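Local coordinates for protein nucleotidyltransferase (Thermus thermophilus HB8, PDB 1WWP) that is of unknown function but probably serves as the helical substrate-binding partner of a nucleotidyltransferase, at residues A43-R46 against E47-L51; I60-A63 against R64-G67. All blocks are in the same frame, centred on the assembly; numbering follows the deposited sequence.

Contact 1: residues A43-R46 against E47-L51; sequences AYLR and EKEGL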
loop_
_atom_site.group_PDB
_atom_site.type_symbol
_atom_site.label_atom_id
_atom_site.label_comp_id
_atom_site.label_asym_id
_atom_site.label_seq_id
_atom_site.Cartn_x
_atom_site.Cartn_y
_atom_site.Cartn_z
ATOM N N ALA A 43 1.729 -12.854 -16.881
ATOM C CA ALA A 43 2.770 -13.192 -17.861
ATOM C C ALA A 43 2.714 -14.659 -18.230
ATOM O O ALA A 43 2.899 -15.031 -19.391
ATOM C CB ALA A 43 4.153 -12.865 -17.295
ATOM N N TYR A 44 2.459 -15.503 -17.237
ATOM C CA TYR A 44 2.384 -16.930 -17.483
ATOM C C TYR A 44 1.192 -17.250 -18.403
ATOM O O TYR A 44 1.307 -18.025 -19.348
ATOM C CB TYR A 44 2.206 -17.679 -16.170
ATOM C CG TYR A 44 2.084 -19.176 -16.339
ATOM C CD1 TYR A 44 3.214 -19.981 -16.423
ATOM C CD2 TYR A 44 0.834 -19.786 -16.424
ATOM C CE1 TYR A 44 3.108 -21.352 -16.583
ATOM C CE2 TYR A 44 0.716 -21.160 -16.586
ATOM C CZ TYR A 44 1.859 -21.937 -16.664
ATOM O OH TYR A 44 1.757 -23.303 -16.816
ATOM N N LEU A 45 0.036 -16.685 -18.084
ATOM C CA LEU A 45 -1.162 -16.933 -18.881
ATOM C C LEU A 45 -0.921 -16.437 -20.311
ATOM O O LEU A 45 -1.337 -17.067 -21.276
ATOM C CB LEU A 45 -2.358 -16.216 -18.248
ATOM C CG LEU A 45 -2.913 -16.905 -16.994
ATOM C CD1 LEU A 45 -3.791 -15.946 -16.231
ATOM C CD2 LEU A 45 -3.672 -18.184 -17.392
ATOM N N ARG A 46 -0.214 -15.322 -20.431
ATOM C CA ARG A 46 0.084 -14.756 -21.737
ATOM C C ARG A 46 0.992 -15.661 -22.559
ATOM O O ARG A 46 0.642 -16.065 -23.666
ATOM C CB ARG A 46 0.750 -13.389 -21.575
ATOM C CG ARG A 46 0.973 -12.638 -22.889
ATOM C CD ARG A 46 1.482 -11.231 -22.634
ATOM N NE ARG A 46 1.793 -10.532 -23.875
ATOM C CZ ARG A 46 2.260 -9.287 -23.937
ATOM N NH1 ARG A 46 2.466 -8.594 -22.823
ATOM N NH2 ARG A 46 2.532 -8.735 -25.115
ATOM N N GLU A 47 2.146 -15.997 -21.996
ATOM C CA GLU A 47 3.145 -16.815 -22.671
ATOM C C GLU A 47 2.846 -18.299 -22.839
ATOM O O GLU A 47 3.122 -18.881 -23.895
ATOM C CB GLU A 47 4.495 -16.660 -21.957
ATOM C CG GLU A 47 5.038 -15.223 -21.938
ATOM C CD GLU A 47 6.305 -15.072 -21.101
ATOM O OE1 GLU A 47 6.219 -15.084 -19.850
ATOM O OE2 GLU A 47 7.397 -14.949 -21.700
ATOM N N LYS A 48 2.291 -18.919 -21.809
ATOM C CA LYS A 48 2.006 -20.351 -21.870
ATOM C C LYS A 48 0.600 -20.731 -22.337
ATOM O O LYS A 48 0.400 -21.836 -22.832
ATOM C CB LYS A 48 2.228 -20.985 -20.498
ATOM C CG LYS A 48 3.473 -20.527 -19.761
ATOM C CD LYS A 48 4.751 -21.129 -20.313
ATOM C CE LYS A 48 5.914 -20.838 -19.371
ATOM N NZ LYS A 48 7.223 -21.227 -19.960
ATOM N N GLU A 49 -0.381 -19.849 -22.156
ATOM C CA GLU A 49 -1.760 -20.186 -22.558
ATOM C C GLU A 49 -2.296 -19.351 -23.730
ATOM O O GLU A 49 -3.213 -19.782 -24.428
ATOM C CB GLU A 49 -2.712 -20.015 -21.366
ATOM C CG GLU A 49 -2.315 -20.773 -20.112
ATOM C CD GLU A 49 -2.030 -22.246 -20.372
ATOM O OE1 GLU A 49 -2.764 -22.884 -21.170
ATOM O OE2 GLU A 49 -1.071 -22.773 -19.758
ATOM N N GLY A 50 -1.733 -18.157 -23.912
ATOM C CA GLY A 50 -2.168 -17.276 -24.974
ATOM C C GLY A 50 -3.416 -16.553 -24.511
ATOM O O GLY A 50 -4.221 -16.088 -25.320
ATOM N N LEU A 51 -3.594 -16.498 -23.193
ATOM C CA LEU A 51 -4.735 -15.818 -22.610
ATOM C C LEU A 51 -4.275 -14.490 -22.024
ATOM O O LEU A 51 -3.295 -14.428 -21.286
ATOM C CB LEU A 51 -5.383 -16.681 -21.522
ATOM C CG LEU A 51 -6.028 -18.002 -21.958
ATOM C CD1 LEU A 51 -6.584 -18.718 -20.729
ATOM C CD2 LEU A 51 -7.141 -17.732 -22.963
#

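Contact 2: residues I60-A63 against R64-G67; sequences IRLA and REVG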
loop_
_atom_site.group_PDB
_atom_site.type_symbol
_atom_site.label_atom_id
_atom_site.label_comp_id
_atom_site.label_asym_id
_atom_site.label_seq_id
_atom_site.Cartn_x
_atom_site.Cartn_y
_atom_site.Cartn_z
ATOM N N ILE A 60 -7.064 -13.700 -12.373
ATOM C CA ILE A 60 -7.415 -14.808 -11.492
ATOM C C ILE A 60 -8.510 -15.684 -12.167
ATOM O O ILE A 60 -8.438 -16.927 -12.145
ATOM C CB ILE A 60 -7.839 -14.250 -10.084
ATOM C CG1 ILE A 60 -6.586 -13.779 -9.345
ATOM C CG2 ILE A 60 -8.596 -15.290 -9.309
ATOM C CD1 ILE A 60 -6.872 -12.885 -8.125
ATOM N N ARG A 61 -9.490 -15.036 -12.802
ATOM C CA ARG A 61 -10.575 -15.762 -13.482
ATOM C C ARG A 61 -10.008 -16.633 -14.600
ATOM O O ARG A 61 -10.441 -17.757 -14.813
ATOM C CB ARG A 61 -11.607 -14.794 -14.071
ATOM C CG ARG A 61 -12.149 -13.806 -13.065
ATOM C CD ARG A 61 -13.634 -14.009 -12.896
ATOM N NE ARG A 61 -14.232 -13.052 -11.981
ATOM C CZ ARG A 61 -14.238 -11.737 -12.160
ATOM N NH1 ARG A 61 -13.674 -11.193 -13.235
ATOM N NH2 ARG A 61 -14.811 -10.971 -11.247
ATOM N N LEU A 62 -9.025 -16.118 -15.338
ATOM C CA LEU A 62 -8.396 -16.903 -16.419
ATOM C C LEU A 62 -7.549 -18.017 -15.786
ATOM O O LEU A 62 -7.538 -19.139 -16.270
ATOM C CB LEU A 62 -7.515 -16.002 -17.310
ATOM C CG LEU A 62 -8.284 -14.914 -18.090
ATOM C CD1 LEU A 62 -7.309 -13.904 -18.677
ATOM C CD2 LEU A 62 -9.143 -15.566 -19.196
ATOM N N ALA A 63 -6.842 -17.713 -14.700
ATOM C CA ALA A 63 -6.050 -18.743 -14.042
ATOM C C ALA A 63 -6.992 -19.888 -13.633
ATOM O O ALA A 63 -6.645 -21.060 -13.743
ATOM C CB ALA A 63 -5.346 -18.160 -12.813
ATOM N N ARG A 64 -8.191 -19.540 -13.173
ATOM C CA ARG A 64 -9.167 -20.545 -12.763
ATOM C C ARG A 64 -9.642 -21.393 -13.928
ATOM O O ARG A 64 -9.650 -22.619 -13.850
ATOM C CB ARG A 64 -10.394 -19.894 -12.125
ATOM C CG ARG A 64 -11.505 -20.909 -11.804
ATOM C CD ARG A 64 -12.759 -20.233 -11.266
ATOM N NE ARG A 64 -13.398 -19.409 -12.287
ATOM C CZ ARG A 64 -13.820 -18.167 -12.080
ATOM N NH1 ARG A 64 -13.672 -17.610 -10.883
ATOM N NH2 ARG A 64 -14.371 -17.477 -13.071
ATOM N N GLU A 65 -10.046 -20.750 -15.018
ATOM C CA GLU A 65 -10.531 -21.530 -16.140
ATOM C C GLU A 65 -9.474 -22.454 -16.740
ATOM O O GLU A 65 -9.791 -23.539 -17.231
ATOM C CB GLU A 65 -11.136 -20.619 -17.224
ATOM C CG GLU A 65 -10.244 -19.496 -17.712
ATOM C CD GLU A 65 -10.982 -18.527 -18.638
ATOM O OE1 GLU A 65 -11.948 -17.875 -18.179
ATOM O OE2 GLU A 65 -10.603 -18.418 -19.826
ATOM N N VAL A 66 -8.215 -22.033 -16.702
ATOM C CA VAL A 66 -7.155 -22.842 -17.270
ATOM C C VAL A 66 -6.738 -23.959 -16.320
ATOM O O VAL A 66 -6.029 -24.892 -16.690
ATOM C CB VAL A 66 -5.973 -21.928 -17.687
ATOM C CG1 VAL A 66 -4.725 -22.205 -16.878
ATOM C CG2 VAL A 66 -5.711 -22.131 -19.160
ATOM N N GLY A 67 -7.208 -23.859 -15.087
ATOM C CA GLY A 67 -6.911 -24.881 -14.108
ATOM C C GLY A 67 -5.796 -24.560 -13.134
ATOM O O GLY A 67 -5.562 -25.325 -12.197
#

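Contact 1: residues A43-R46 against E47-L51
Ala43 O accepts Glu47 N and Tyr44 O accepts Lys48 N, the regular i to i+4 bonds of an alpha helix, before the last turn of helix 20-49 widens into a pi-type turn and Gly50 becomes the first residue to leave helical angles. Leu45 O draws several donors at this helix C-terminus: Glu49 N at 3.1 Å and Leu51 N at 3.0 Å arrive from opposite faces of its carbonyl plane, while Gly50 N adds a weak bond. Glycine suits the exit because its phi is positive (81°), a value that side-chain-bearing residues adopt less readily.

Among the side chains, Tyr44 and Lys48 cross at about a right angle. With its CG anti to the backbone N (chi1 179°), the tyrosine ring presents one face to the lysine, whose CG makes a CH-pi contact 3.6 Å from the ring centroid, displaced toward the rim. The long aliphatic stem of lysine fits this place, bending at chi2 as it covers the ring with carbon. The ring also touches Leu68 and Leu117. With alanine at Tyr44, Lys48 CG would probably lose the ring face it rests on, and both leucines a neighbour. Leu45, buried against helix 56-66, sets CD2 4.0 Å from Glu49 CG. The carboxylate of Glu49, its plane 39° from that of the tyrosine ring, places OE2 4.0 Å from Tyr44 CE2.

Contact 2: residues I60-A63 against R64-G67
Ile60 O receives Arg64 N, Arg61 O receives Glu65 N and Leu62 O receives Val66 N, the last at 3.0 Å; these i to i+4 bonds carry helix 56-66 to its end.

Among the charged side chains, the Arg64 guanidinium rests against the carbon stem of Arg61. The two lie side by side and point the same way, and Arg64 NH2 comes to 3.5 Å from Arg61 CD. A bend at chi3 (67°) turns the Arg64 guanidinium back so that one face lies over Arg61 CA, near the rim. The two positive groups are kept a little apart, with Arg61 NE 4.6 Å from Arg64 NH2, and may repel mildly; Arg64 also touches Asp71 on the next helix.

Van der Waals contact follows at Leu62, whose methyl CD2 lies 3.3 Å from Glu65 OE2. Glu65 takes the less common chi1 of 53°, its CG between backbone N and carbonyl carbon, which lays the chain alongside the leucine. Small Ala63 fits its buried site against Leu68 and Leu69.

Gly67 N bonds to Arg64 O at 3.0 Å within the final turn. Having no side chain to collide with the preceding carbonyl, Gly67 takes a positive phi (100°), which together with two bonds back into the last turn makes this helix end a Schellman motif.

From the N terminus, the chain runs through helix 2-13 and along the long helix 20-49, where contact 1 forms across the final turns and the exit into the loop. Contact 2 follows in series at the end of helix 56-66, before the chain turns into helix 71-86. Each spans one unbroken run of residues, so neither encloses a long loop, and they neither nest nor cross. Their centres lie 11 Å apart, and they touch directly: Leu45 CD1 packs 3.9 Å from Leu62 CB, and Val66 meets both Glu49 and Leu51. Together they join the C-terminal ends of two successive helices at one end of this all-helical fold.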